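Side-chain contacts in YcgJ protein (Bacillus subtilis, PDB 1XXL), which is of unestablished function but is probably an S-adenosylmethionine-dependent methyltransferase with a Rossmann-like domain: residues A51-E54 against M55-A59; V132-E135 against F136-L140; T215-Q218 against N219-I223; N202-D206 against E207-T211. One frame throughout, in Å; residues are numbered along the deposited sequence.

Interaction 1: residues A51-E54 against M55-A59; sequences ATKE and MVEVA
Two backbone N-H groups converge on Thr-52 O. Val-56 N lies 3.3 Å from Thr-52 O in a fairly straight bond, with an N-H...O angle of 159°. The N-H of Met-55, a selenomethionine in the crystal, makes a second, weak bond to that oxygen. Its main acceptor is the side chain: Met-55 N lies 3.2 Å from Thr-52 OG1. The hydroxyl sits between the backbone N and the carbonyl carbon of its own residue (chi1 74°), which turns it toward the first turn of helix 53-66. Thr-52 is thus the N-cap. The Met-55 side chain runs alongside, and its CG comes within 3.2 Å of Thr-52 OG1. An alanine at Thr-52 would lack the hydroxyl and would probably leave Met-55 N with little more than its weak bond to the carbonyl. On the solvent side, the long arm of Lys-53 bends at its last torsion (73°) toward Glu-57. The salt bridge is long, at 3.7 Å from Lys-53 NZ to Glu-57 OE2. A water joins the two charges, accepting from Lys-53 NZ at 3.0 Å and donating to Glu-57 OE2. The capped turn opens the helix of the beta-alpha-beta unit 45-50, 53-66, 71-75. It follows directly on Asp-50 and Ala-51, assigned to S-adenosylmethionine binding, as expected at a strand-to-helix turn of a Rossmann-like methyltransferase.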
ATOM      1  N   ALA A  51       8.703   2.929  -9.309  1.00 19.54           N
ATOM      2  CA  ALA A  51       8.893   4.217  -9.960  1.00 20.65           C
ATOM      3  C   ALA A  51      10.357   4.645 -10.048  1.00 21.29           C
ATOM      4  O   ALA A  51      10.699   5.434 -10.906  1.00 21.28           O
ATOM      5  CB  ALA A  51       8.070   5.290  -9.257  1.00 21.00           C
ATOM      6  N   THR A  52      11.221   4.107  -9.194  1.00 22.28           N
ATOM      7  CA  THR A  52      12.603   4.559  -9.141  1.00 23.88           C
ATOM      8  C   THR A  52      13.545   3.489  -9.672  1.00 23.96           C
ATOM      9  O   THR A  52      13.401   2.311  -9.347  1.00 24.03           O
ATOM     10  CB  THR A  52      13.030   4.958  -7.696  1.00 24.21           C
ATOM     11  OG1 THR A  52      13.220   3.787  -6.900  1.00 28.41           O
ATOM     12  CG2 THR A  52      11.971   5.817  -7.037  1.00 25.33           C
ATOM     13  N   LYS A  53      14.500   3.923 -10.488  1.00 24.50           N
ATOM     14  CA  LYS A  53      15.538   3.044 -11.031  1.00 25.22           C
ATOM     15  C   LYS A  53      16.312   2.342  -9.933  1.00 25.09           C
ATOM     16  O   LYS A  53      16.648   1.164 -10.045  1.00 24.41           O
ATOM     17  CB  LYS A  53      16.520   3.844 -11.901  1.00 25.78           C
ATOM     18  CG  LYS A  53      17.874   3.157 -12.104  1.00 26.58           C
ATOM     19  CD  LYS A  53      18.794   3.927 -13.084  1.00 27.86           C
ATOM     20  CE  LYS A  53      20.006   3.061 -13.520  1.00 29.10           C
ATOM     21  NZ  LYS A  53      19.626   1.976 -14.465  1.00 27.11           N
ATOM     22  N   GLU A  54      16.584   3.089  -8.875  1.00 25.20           N
ATOM     23  CA  GLU A  54      17.369   2.596  -7.761  1.00 25.73           C
ATOM     24  C   GLU A  54      16.703   1.395  -7.091  1.00 24.83           C
ATOM     25  O   GLU A  54      17.363   0.420  -6.782  1.00 24.72           O
ATOM     26  CB  GLU A  54      17.684   3.738  -6.765  1.00 26.81           C
ATOM     27  CG  GLU A  54      16.571   4.838  -6.583  1.00 31.79           C
ATOM     28  CD  GLU A  54      16.645   6.092  -7.548  1.00 36.22           C
ATOM     29  OE1 GLU A  54      16.473   7.231  -7.008  1.00 39.48           O
ATOM     30  OE2 GLU A  54      16.820   5.959  -8.801  1.00 32.55           O
HETATM   31  N   MSE A  55      15.393   1.433  -6.907  1.00 24.14           N
HETATM   32  CA  MSE A  55      14.683   0.291  -6.320  1.00 24.17           C
HETATM   33  C   MSE A  55      14.630  -0.899  -7.269  1.00 22.00           C
HETATM   34  O   MSE A  55      14.668  -2.049  -6.843  1.00 21.70           O
HETATM   35  CB  MSE A  55      13.266   0.685  -5.900  1.00 25.24           C
HETATM   36  CG  MSE A  55      13.193   1.582  -4.647  1.00 30.08           C
HETATM   37 SE   MSE A  55      14.241   0.876  -3.071  1.00 41.57          SE
HETATM   38  CE  MSE A  55      15.732   2.060  -3.165  1.00 34.38           C
ATOM     39  N   VAL A  56      14.526  -0.637  -8.554  1.00 20.44           N
ATOM     40  CA  VAL A  56      14.568  -1.720  -9.538  1.00 20.38           C
ATOM     41  C   VAL A  56      15.912  -2.493  -9.440  1.00 19.72           C
ATOM     42  O   VAL A  56      15.935  -3.710  -9.484  1.00 18.55           O
ATOM     43  CB  VAL A  56      14.362  -1.182 -10.978  1.00 19.77           C
ATOM     44  CG1 VAL A  56      14.629  -2.250 -12.001  1.00 19.90           C
ATOM     45  CG2 VAL A  56      12.958  -0.628 -11.140  1.00 20.46           C
ATOM     46  N   GLU A  57      17.012  -1.762  -9.303  1.00 20.03           N
ATOM     47  CA  GLU A  57      18.338  -2.382  -9.181  1.00 20.88           C
ATOM     48  C   GLU A  57      18.468  -3.136  -7.848  1.00 21.28           C
ATOM     49  O   GLU A  57      18.953  -4.262  -7.813  1.00 21.13           O
ATOM     50  CB  GLU A  57      19.436  -1.324  -9.342  1.00 20.96           C
ATOM     51  CG  GLU A  57      19.527  -0.680 -10.757  1.00 21.41           C
ATOM     52  CD  GLU A  57      19.796  -1.697 -11.900  1.00 23.32           C
ATOM     53  OE1 GLU A  57      20.385  -2.771 -11.644  1.00 24.92           O
ATOM     54  OE2 GLU A  57      19.405  -1.429 -13.062  1.00 21.79           O
ATOM     55  N   VAL A  58      17.980  -2.530  -6.763  1.00 22.08           N
ATOM     56  CA  VAL A  58      17.989  -3.173  -5.435  1.00 22.34           C
ATOM     57  C   VAL A  58      17.183  -4.472  -5.459  1.00 22.08           C
ATOM     58  O   VAL A  58      17.669  -5.511  -5.019  1.00 21.78           O
ATOM     59  CB  VAL A  58      17.450  -2.211  -4.334  1.00 22.55           C
ATOM     60  CG1 VAL A  58      17.214  -2.936  -3.009  1.00 24.16           C
ATOM     61  CG2 VAL A  58      18.419  -1.065  -4.108  1.00 24.05           C
ATOM     62  N   ALA A  59      15.966  -4.433  -5.993  1.00 22.02           N
ATOM     63  CA  ALA A  59      15.138  -5.638  -6.024  1.00 22.28           C
ATOM     64  C   ALA A  59      15.766  -6.753  -6.855  1.00 22.22           C
ATOM     65  O   ALA A  59      15.742  -7.916  -6.448  1.00 21.50           O
ATOM     66  CB  ALA A  59      13.710  -5.329  -6.507  1.00 22.11           C
TER
HETATM   67  O   HOH W   1      17.465   0.013 -13.742  1.00 35.74           O

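Interaction 2: residues V132-E135 against F136-L140; sequences VLDE and FVNHL
Asp-134 and Asn-138 meet one turn apart on helix 131-144, in a local contact that is partly buried and lies away from the annotated sites. Asn-138 grips Asp-134 twice through the backbone oxygen. Asn-138 N lies 3.0 Å from Asp-134 O in the regular helical bond. Asn-138 ND2 reaches the same Asp-134 O, also at 3.0 Å, but comes from well above the carbonyl plane. The side chain folds back to do this, with chi1 at -88°. Asn-138 ND2 also lies 3.0 Å from Asp-134 OD2. That bond is weak, because the N-H...O angle is only 126°. The carboxylate and amide planes are 36° apart. Both groups have further partners: Asp-134 OD1 forms a salt bridge with Arg-150, and Asn-138 OD1 accepts from Glu-151 N and His-148 NE2. Leu-133, Phe-136, Val-137 and Leu-140 are the buried apolar residues of this part of the helix. Leu-133 packs on Ala-208 of helix 206-211, the Phe-136 ring stacks with that of His-200, and Val-137 touches Leu-227 of strand 222-236. The amide of Asn-138 therefore donates inward to the helix and accepts from the 148-151 region. This probably fixes its rotation, and the arginine would be expected to help keep the aspartate ionised.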
ATOM      1  N   VAL A 132     -12.689  15.170   8.898  1.00 14.23           N
ATOM      2  CA  VAL A 132     -11.735  15.792   9.832  1.00 15.45           C
ATOM      3  C   VAL A 132     -10.655  14.793  10.285  1.00 14.72           C
ATOM      4  O   VAL A 132      -9.498  15.169  10.500  1.00 14.47           O
ATOM      5  CB  VAL A 132     -12.480  16.429  11.048  1.00 15.99           C
ATOM      6  CG1 VAL A 132     -11.532  17.083  11.983  1.00 18.76           C
ATOM      7  CG2 VAL A 132     -13.435  17.531  10.550  1.00 17.86           C
ATOM      8  N   LEU A 133     -11.025  13.523  10.386  1.00 14.71           N
ATOM      9  CA  LEU A 133     -10.065  12.470  10.729  1.00 15.29           C
ATOM     10  C   LEU A 133      -9.256  12.076   9.489  1.00 15.01           C
ATOM     11  O   LEU A 133      -8.058  11.809   9.585  1.00 14.07           O
ATOM     12  CB  LEU A 133     -10.777  11.265  11.315  1.00 15.33           C
ATOM     13  CG  LEU A 133     -11.562  11.539  12.600  1.00 17.70           C
ATOM     14  CD1 LEU A 133     -12.267  10.296  13.046  1.00 18.01           C
ATOM     15  CD2 LEU A 133     -10.690  12.075  13.713  1.00 18.69           C
ATOM     16  N   ASP A 134      -9.944  12.031   8.346  1.00 14.95           N
ATOM     17  CA  ASP A 134      -9.318  11.869   7.023  1.00 15.60           C
ATOM     18  C   ASP A 134      -8.149  12.868   6.855  1.00 15.73           C
ATOM     19  O   ASP A 134      -6.992  12.514   6.597  1.00 15.59           O
ATOM     20  CB  ASP A 134     -10.400  12.105   5.977  1.00 15.63           C
ATOM     21  CG  ASP A 134      -9.905  12.018   4.567  1.00 16.43           C
ATOM     22  OD1 ASP A 134     -10.707  11.535   3.726  1.00 19.29           O
ATOM     23  OD2 ASP A 134      -8.751  12.410   4.286  1.00 16.97           O
ATOM     24  N   GLU A 135      -8.480  14.126   7.038  1.00 15.29           N
ATOM     25  CA  GLU A 135      -7.522  15.220   6.974  1.00 16.14           C
ATOM     26  C   GLU A 135      -6.383  15.101   8.033  1.00 14.61           C
ATOM     27  O   GLU A 135      -5.213  15.337   7.736  1.00 13.10           O
ATOM     28  CB  GLU A 135      -8.371  16.463   7.155  1.00 16.94           C
ATOM     29  CG  GLU A 135      -7.773  17.791   7.145  1.00 21.78           C
ATOM     30  CD  GLU A 135      -8.902  18.850   7.215  1.00 22.85           C
ATOM     31  OE1 GLU A 135      -8.650  19.956   7.759  1.00 33.92           O
ATOM     32  OE2 GLU A 135     -10.052  18.548   6.750  1.00 33.27           O
ATOM     33  N   PHE A 136      -6.721  14.692   9.250  1.00 13.85           N
ATOM     34  CA  PHE A 136      -5.732  14.587  10.331  1.00 13.55           C
ATOM     35  C   PHE A 136      -4.628  13.598   9.974  1.00 12.96           C
ATOM     36  O   PHE A 136      -3.435  13.901  10.072  1.00 12.56           O
ATOM     37  CB  PHE A 136      -6.410  14.150  11.630  1.00 13.08           C
ATOM     38  CG  PHE A 136      -5.461  13.979  12.765  1.00 12.92           C
ATOM     39  CD1 PHE A 136      -4.867  12.742  13.021  1.00 12.59           C
ATOM     40  CD2 PHE A 136      -5.144  15.053  13.583  1.00 13.69           C
ATOM     41  CE1 PHE A 136      -3.976  12.601  14.069  1.00 12.45           C
ATOM     42  CE2 PHE A 136      -4.268  14.901  14.626  1.00 14.63           C
ATOM     43  CZ  PHE A 136      -3.682  13.683  14.863  1.00 12.36           C
ATOM     44  N   VAL A 137      -5.046  12.417   9.540  1.00 12.82           N
ATOM     45  CA  VAL A 137      -4.114  11.362   9.230  1.00 12.53           C
ATOM     46  C   VAL A 137      -3.353  11.624   7.939  1.00 12.62           C
ATOM     47  O   VAL A 137      -2.175  11.300   7.860  1.00 10.59           O
ATOM     48  CB  VAL A 137      -4.775   9.961   9.258  1.00 12.54           C
ATOM     49  CG1 VAL A 137      -5.750   9.738   8.092  1.00 11.40           C
ATOM     50  CG2 VAL A 137      -3.682   8.870   9.306  1.00 12.33           C
ATOM     51  N   ASN A 138      -4.003  12.221   6.940  1.00 12.80           N
ATOM     52  CA  ASN A 138      -3.288  12.576   5.714  1.00 13.11           C
ATOM     53  C   ASN A 138      -2.218  13.640   5.937  1.00 13.83           C
ATOM     54  O   ASN A 138      -1.096  13.542   5.381  1.00 13.99           O
ATOM     55  CB  ASN A 138      -4.248  13.000   4.598  1.00 13.51           C
ATOM     56  CG  ASN A 138      -4.717  11.819   3.775  1.00 13.97           C
ATOM     57  OD1 ASN A 138      -3.947  11.284   2.991  1.00 14.68           O
ATOM     58  ND2 ASN A 138      -5.966  11.392   3.969  1.00 12.06           N
ATOM     59  N   HIS A 139      -2.560  14.641   6.740  1.00 13.79           N
ATOM     60  CA  HIS A 139      -1.608  15.670   7.140  1.00 14.48           C
ATOM     61  C   HIS A 139      -0.446  15.037   7.936  1.00 14.02           C
ATOM     62  O   HIS A 139       0.719  15.343   7.673  1.00 13.95           O
ATOM     63  CB  HIS A 139      -2.303  16.776   7.964  1.00 14.99           C
ATOM     64  CG  HIS A 139      -1.432  17.962   8.241  1.00 15.27           C
ATOM     65  ND1 HIS A 139      -0.891  18.740   7.237  1.00 19.84           N
ATOM     66  CD2 HIS A 139      -0.993  18.497   9.405  1.00 18.35           C
ATOM     67  CE1 HIS A 139      -0.159  19.705   7.772  1.00 19.35           C
ATOM     68  NE2 HIS A 139      -0.193  19.571   9.087  1.00 19.73           N
ATOM     69  N   LEU A 140      -0.756  14.161   8.896  1.00 13.96           N
ATOM     70  CA  LEU A 140       0.300  13.521   9.702  1.00 14.36           C
ATOM     71  C   LEU A 140       1.298  12.809   8.805  1.00 14.62           C
ATOM     72  O   LEU A 140       2.506  12.991   8.934  1.00 14.68           O
ATOM     73  CB  LEU A 140      -0.279  12.542  10.702  1.00 14.41           C
ATOM     74  CG  LEU A 140       0.688  11.705  11.553  1.00 14.45           C
ATOM     75  CD1 LEU A 140       1.538  12.577  12.471  1.00 14.59           C
ATOM     76  CD2 LEU A 140      -0.108  10.727  12.360  1.00 14.38           C
TER

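Interaction 3: residues T215-Q218 against N219-I223; sequences TLNQ and NGQPI
Asn-219 sits close to Asn-217 as the third residue of a type I beta turn that runs from Asn-217 to Gly-220. Gly-220 closes the turn: Gly-220 N lies 2.9 Å from Asn-217 O, well above the carbonyl plane. Its phi is positive, at 86°, a value that suits a residue without a side chain. Gln-221 supplies the next bond. Asn-217 N lies 2.8 Å from Gln-221 O. The side-chain amide of Asn-217, its CG set beside its own backbone N (chi1 -75°), turns to the same oxygen, with Asn-217 ND2 at 3.1 Å from Gln-221 O. The two donors come from opposite faces of the carbonyl plane. This pattern is a type I turn with a G1 bulge, and it forms the tip of the hairpin of strands 215-216 and 222-236. Pro-222 pairs with Leu-216 as an antiparallel non-hydrogen-bonded pair. The two side chains pass at a slant, with Leu-216 CD2 3.8 Å from Pro-222 CB, and the proline also packs on Ile-198 and Leu-201 of helix 191-202. Ile-223 restores the ladder, with Ile-223 N 2.8 Å from Thr-215 O. Its side chain runs at about a right angle to that of Asn-217. Ile-223 CG1 lies 3.4 Å from Asn-217 ND2, and CB of Ile-223 meets Thr-215 CG2 at 4.0 Å.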
ATOM      1  N   THR A 215      -0.667   7.930  21.949  1.00 15.55           N
ATOM      2  CA  THR A 215      -0.043   7.833  23.266  1.00 16.08           C
ATOM      3  C   THR A 215       1.124   8.835  23.320  1.00 16.05           C
ATOM      4  O   THR A 215       1.946   8.869  22.408  1.00 13.95           O
ATOM      5  CB  THR A 215       0.427   6.387  23.564  1.00 15.66           C
ATOM      6  OG1 THR A 215      -0.714   5.509  23.566  1.00 17.95           O
ATOM      7  CG2 THR A 215       1.101   6.297  24.938  1.00 15.12           C
ATOM      8  N   LEU A 216       1.152   9.642  24.389  1.00 16.79           N
ATOM      9  CA  LEU A 216       2.139  10.714  24.587  1.00 18.47           C
ATOM     10  C   LEU A 216       2.771  10.658  25.984  1.00 19.50           C
ATOM     11  O   LEU A 216       2.144  10.195  26.936  1.00 19.01           O
ATOM     12  CB  LEU A 216       1.452  12.092  24.432  1.00 18.27           C
ATOM     13  CG  LEU A 216       0.580  12.321  23.185  1.00 17.98           C
ATOM     14  CD1 LEU A 216      -0.191  13.616  23.280  1.00 19.24           C
ATOM     15  CD2 LEU A 216       1.437  12.305  21.954  1.00 17.63           C
ATOM     16  N   ASN A 217       4.007  11.144  26.093  1.00 20.95           N
ATOM     17  CA  ASN A 217       4.616  11.457  27.394  1.00 22.57           C
ATOM     18  C   ASN A 217       3.950  12.693  28.003  1.00 23.93           C
ATOM     19  O   ASN A 217       3.331  13.491  27.284  1.00 23.81           O
ATOM     20  CB  ASN A 217       6.109  11.744  27.237  1.00 22.85           C
ATOM     21  CG  ASN A 217       6.926  10.493  27.004  1.00 23.77           C
ATOM     22  OD1 ASN A 217       7.139   9.711  27.925  1.00 25.76           O
ATOM     23  ND2 ASN A 217       7.436  10.319  25.782  1.00 24.53           N
ATOM     24  N   GLN A 218       4.080  12.862  29.321  1.00 25.50           N
ATOM     25  CA  GLN A 218       3.537  14.060  29.985  1.00 26.58           C
ATOM     26  C   GLN A 218       4.089  15.346  29.396  1.00 26.11           C
ATOM     27  O   GLN A 218       3.371  16.320  29.314  1.00 25.89           O
ATOM     28  CB  GLN A 218       3.792  14.072  31.495  1.00 27.14           C
ATOM     29  CG  GLN A 218       3.084  12.946  32.231  1.00 30.55           C
ATOM     30  CD  GLN A 218       2.604  13.310  33.643  1.00 31.60           C
ATOM     31  OE1 GLN A 218       3.155  14.220  34.298  1.00 38.90           O
ATOM     32  NE2 GLN A 218       1.592  12.569  34.131  1.00 35.45           N
ATOM     33  N   ASN A 219       5.355  15.355  28.995  1.00 26.41           N
ATOM     34  CA  ASN A 219       5.936  16.549  28.351  1.00 26.59           C
ATOM     35  C   ASN A 219       5.591  16.717  26.861  1.00 26.36           C
ATOM     36  O   ASN A 219       6.194  17.554  26.178  1.00 26.80           O
ATOM     37  CB  ASN A 219       7.457  16.605  28.571  1.00 27.35           C
ATOM     38  CG  ASN A 219       8.227  15.565  27.759  1.00 29.75           C
ATOM     39  OD1 ASN A 219       9.457  15.602  27.723  1.00 33.04           O
ATOM     40  ND2 ASN A 219       7.519  14.638  27.112  1.00 31.44           N
ATOM     41  N   GLY A 220       4.631  15.929  26.366  1.00 24.93           N
ATOM     42  CA  GLY A 220       4.151  16.051  24.989  1.00 24.11           C
ATOM     43  C   GLY A 220       4.935  15.295  23.945  1.00 23.19           C
ATOM     44  O   GLY A 220       4.559  15.304  22.786  1.00 23.71           O
ATOM     45  N   GLN A 221       6.029  14.647  24.329  1.00 22.40           N
ATOM     46  CA  GLN A 221       6.825  13.858  23.383  1.00 21.40           C
ATOM     47  C   GLN A 221       5.994  12.616  23.001  1.00 20.17           C
ATOM     48  O   GLN A 221       5.568  11.865  23.888  1.00 19.45           O
ATOM     49  CB  GLN A 221       8.165  13.459  24.000  1.00 22.18           C
ATOM     50  CG  GLN A 221       9.088  12.643  23.092  1.00 23.80           C
ATOM     51  CD  GLN A 221       9.675  13.443  21.934  1.00 28.50           C
ATOM     52  OE1 GLN A 221       9.544  14.670  21.874  1.00 30.92           O
ATOM     53  NE2 GLN A 221      10.333  12.743  21.007  1.00 29.63           N
ATOM     54  N   PRO A 222       5.696  12.437  21.691  1.00 18.45           N
ATOM     55  CA  PRO A 222       4.833  11.308  21.327  1.00 17.42           C
ATOM     56  C   PRO A 222       5.522   9.967  21.519  1.00 15.69           C
ATOM     57  O   PRO A 222       6.744   9.872  21.400  1.00 14.70           O
ATOM     58  CB  PRO A 222       4.513  11.570  19.857  1.00 16.87           C
ATOM     59  CG  PRO A 222       4.864  13.034  19.645  1.00 18.46           C
ATOM     60  CD  PRO A 222       6.043  13.241  20.509  1.00 17.98           C
ATOM     61  N   ILE A 223       4.718   8.946  21.815  1.00 14.47           N
ATOM     62  CA  ILE A 223       5.212   7.600  22.030  1.00 13.55           C
ATOM     63  C   ILE A 223       4.756   6.658  20.931  1.00 12.50           C
ATOM     64  O   ILE A 223       5.568   5.932  20.355  1.00 12.15           O
ATOM     65  CB  ILE A 223       4.764   7.095  23.414  1.00 13.54           C
ATOM     66  CG1 ILE A 223       5.517   7.880  24.493  1.00 14.32           C
ATOM     67  CG2 ILE A 223       5.040   5.603  23.566  1.00 13.30           C
ATOM     68  CD1 ILE A 223       4.905   7.765  25.871  1.00 14.91           C
TER

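Interaction 4: residues N202-D206 against E207-T211; sequences NHASD and EARDT
Arg-209 reaches back from helix 206-211 over the loop that precedes it. Its CB lies 3.5 Å from Ser-205 O, which also accepts the backbone bond from Arg-209 N. CG runs over the methyl of Ala-204, with Arg-209 CG 3.8 Å from Ala-204 CB. Arg-209 CD lies against the carbonyl oxygens of Ser-205 and Ala-204, 3.4 Å from each. The chain then bends at chi3 (128°), and this carries the guanidinium toward the end of helix 191-202. NE and CZ pass Ala-204 O at longer range. NH2 comes near Asn-202 O without a hydrogen bond to it. At the tip NH1 does the work. Arg-209 NH1 lies 2.9 Å from Ala-204 O, in the carbonyl plane and on a lone pair. Arg-209 NH1 also lies 3.1 Å from Asn-202 O. That bond is nearly straight at 174°. The acceptor sits in the guanidinium plane, but the donor stands above the Asn-202 carbonyl plane. A leucine at Arg-209 would remove both of these bonds and would probably leave the carbonyls of Asn-202 and Ala-204 without this shared donor. Ser-205 is the N-cap. Ser-205 OG accepts from Ala-208 N at 3.1 Å and donates to Glu-207 OE1, also at 3.1 Å, meeting the carboxylate from above its plane. The hydroxyl thus bridges a backbone N-H and a carboxylate. A positive charge lies by the carbonyl end of one helix and a negative one by the N-terminus of the next. Both placements would be expected to suit the helix dipoles.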
ATOM      1  N   ASN A 202      -0.151  16.443  19.553  1.00 19.32           N
ATOM      2  CA  ASN A 202      -0.508  17.017  20.848  1.00 20.65           C
ATOM      3  C   ASN A 202      -1.798  17.803  20.838  1.00 21.69           C
ATOM      4  O   ASN A 202      -2.452  17.904  21.862  1.00 22.85           O
ATOM      5  CB  ASN A 202       0.623  17.925  21.364  1.00 21.51           C
ATOM      6  CG  ASN A 202       1.659  17.148  22.125  1.00 23.33           C
ATOM      7  OD1 ASN A 202       2.655  16.692  21.559  1.00 26.39           O
ATOM      8  ND2 ASN A 202       1.403  16.939  23.411  1.00 24.86           N
ATOM      9  N   HIS A 203      -2.156  18.376  19.689  1.00 22.43           N
ATOM     10  CA  HIS A 203      -3.395  19.135  19.563  1.00 22.75           C
ATOM     11  C   HIS A 203      -4.541  18.338  18.919  1.00 22.51           C
ATOM     12  O   HIS A 203      -5.573  18.897  18.581  1.00 22.33           O
ATOM     13  CB  HIS A 203      -3.112  20.418  18.770  1.00 24.13           C
ATOM     14  CG  HIS A 203      -2.249  21.391  19.505  1.00 27.22           C
ATOM     15  ND1 HIS A 203      -0.953  21.106  19.879  1.00 31.77           N
ATOM     16  CD2 HIS A 203      -2.498  22.647  19.944  1.00 30.91           C
ATOM     17  CE1 HIS A 203      -0.444  22.140  20.527  1.00 31.48           C
ATOM     18  NE2 HIS A 203      -1.360  23.089  20.575  1.00 31.62           N
ATOM     19  N   ALA A 204      -4.367  17.032  18.759  1.00 22.28           N
ATOM     20  CA  ALA A 204      -5.441  16.160  18.256  1.00 21.22           C
ATOM     21  C   ALA A 204      -6.766  16.273  19.055  1.00 20.51           C
ATOM     22  O   ALA A 204      -6.755  16.315  20.278  1.00 20.58           O
ATOM     23  CB  ALA A 204      -4.946  14.693  18.247  1.00 21.03           C
ATOM     24  N   SER A 205      -7.903  16.312  18.361  1.00 19.97           N
ATOM     25  CA  SER A 205      -9.210  16.236  19.027  1.00 19.47           C
ATOM     26  C   SER A 205      -9.347  14.924  19.797  1.00 19.69           C
ATOM     27  O   SER A 205      -8.574  13.985  19.592  1.00 18.88           O
ATOM     28  CB  SER A 205     -10.325  16.288  17.998  1.00 19.30           C
ATOM     29  OG  SER A 205     -10.273  15.156  17.167  1.00 15.77           O
ATOM     30  N   ASP A 206     -10.338  14.857  20.670  1.00 19.44           N
ATOM     31  CA  ASP A 206     -10.633  13.635  21.383  1.00 20.24           C
ATOM     32  C   ASP A 206     -10.925  12.492  20.426  1.00 19.70           C
ATOM     33  O   ASP A 206     -10.484  11.379  20.647  1.00 19.23           O
ATOM     34  CB  ASP A 206     -11.820  13.833  22.324  1.00 21.20           C
ATOM     35  CG  ASP A 206     -11.486  14.733  23.498  1.00 24.70           C
ATOM     36  OD1 ASP A 206     -10.286  14.879  23.814  1.00 30.79           O
ATOM     37  OD2 ASP A 206     -12.421  15.291  24.110  1.00 29.69           O
ATOM     38  N   GLU A 207     -11.650  12.783  19.351  1.00 19.47           N
ATOM     39  CA  GLU A 207     -12.008  11.767  18.369  1.00 19.63           C
ATOM     40  C   GLU A 207     -10.748  11.232  17.645  1.00 18.67           C
ATOM     41  O   GLU A 207     -10.651  10.036  17.412  1.00 18.46           O
ATOM     42  CB  GLU A 207     -13.021  12.306  17.351  1.00 20.70           C
ATOM     43  CG  GLU A 207     -14.199  13.099  17.953  1.00 25.21           C
ATOM     44  CD  GLU A 207     -13.811  14.551  18.290  1.00 30.91           C
ATOM     45  OE1 GLU A 207     -13.324  15.277  17.387  1.00 35.40           O
ATOM     46  OE2 GLU A 207     -13.948  14.956  19.460  1.00 35.24           O
ATOM     47  N   ALA A 208      -9.809  12.112  17.291  1.00 17.09           N
ATOM     48  CA  ALA A 208      -8.555  11.705  16.649  1.00 17.47           C
ATOM     49  C   ALA A 208      -7.664  10.874  17.594  1.00 17.05           C
ATOM     50  O   ALA A 208      -7.045   9.868  17.195  1.00 15.63           O
ATOM     51  CB  ALA A 208      -7.797  12.925  16.138  1.00 16.20           C
ATOM     52  N   ARG A 209      -7.606  11.308  18.846  1.00 16.75           N
ATOM     53  CA  ARG A 209      -6.878  10.587  19.872  1.00 18.53           C
ATOM     54  C   ARG A 209      -7.406   9.161  20.087  1.00 18.03           C
ATOM     55  O   ARG A 209      -6.626   8.231  20.308  1.00 17.16           O
ATOM     56  CB  ARG A 209      -6.948  11.368  21.172  1.00 18.42           C
ATOM     57  CG  ARG A 209      -6.009  12.550  21.234  1.00 20.95           C
ATOM     58  CD  ARG A 209      -6.501  13.536  22.296  1.00 25.10           C
ATOM     59  NE  ARG A 209      -5.470  13.911  23.263  1.00 33.15           N
ATOM     60  CZ  ARG A 209      -4.556  14.879  23.097  1.00 35.42           C
ATOM     61  NH1 ARG A 209      -4.533  15.621  21.999  1.00 36.67           N
ATOM     62  NH2 ARG A 209      -3.661  15.114  24.068  1.00 35.55           N
ATOM     63  N   ASP A 210      -8.732   9.004  20.033  1.00 18.56           N
ATOM     64  CA  ASP A 210      -9.386   7.693  20.132  1.00 17.84           C
ATOM     65  C   ASP A 210      -9.151   6.868  18.862  1.00 16.83           C
ATOM     66  O   ASP A 210      -8.682   5.744  18.918  1.00 16.70           O
ATOM     67  CB  ASP A 210     -10.896   7.901  20.387  1.00 19.27           C
ATOM     68  CG  ASP A 210     -11.683   6.572  20.533  1.00 22.99           C
ATOM     69  OD1 ASP A 210     -11.167   5.610  21.179  1.00 30.26           O
ATOM     70  OD2 ASP A 210     -12.835   6.497  20.003  1.00 29.84           O
ATOM     71  N   THR A 211      -9.462   7.440  17.709  1.00 14.93           N
ATOM     72  CA  THR A 211      -9.363   6.726  16.446  1.00 14.52           C
ATOM     73  C   THR A 211      -7.938   6.270  16.159  1.00 13.24           C
ATOM     74  O   THR A 211      -7.728   5.161  15.695  1.00 12.78           O
ATOM     75  CB  THR A 211      -9.850   7.617  15.278  1.00 14.40           C
ATOM     76  OG1 THR A 211     -11.239   7.932  15.476  1.00 16.14           O
ATOM     77  CG2 THR A 211      -9.683   6.912  13.935  1.00 14.33           C
TER

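Along the chain the order is interactions 1, 2, 4, 3. Interaction 1 stands apart, on helix 53-66 of the Rossmann-like part, with its centre about 30 to 38 Å from those of the other three. The other three lie in a row: interaction 4 touches both 2 and 3, while 2 and 3 come no nearer than about 8 Å between nearest atoms. Interactions 2 and 4, about 11 Å apart between centres, meet where Leu-133 of helix 131-144 packs on Thr-211 of helix 206-211. Interactions 4 and 3, centres about 13 Å apart, meet where Leu-216 CD1 lies 3.9 Å from Arg-209 NH2. Strand 222-236 connects this group to the part that carries the S-adenosylmethionine site.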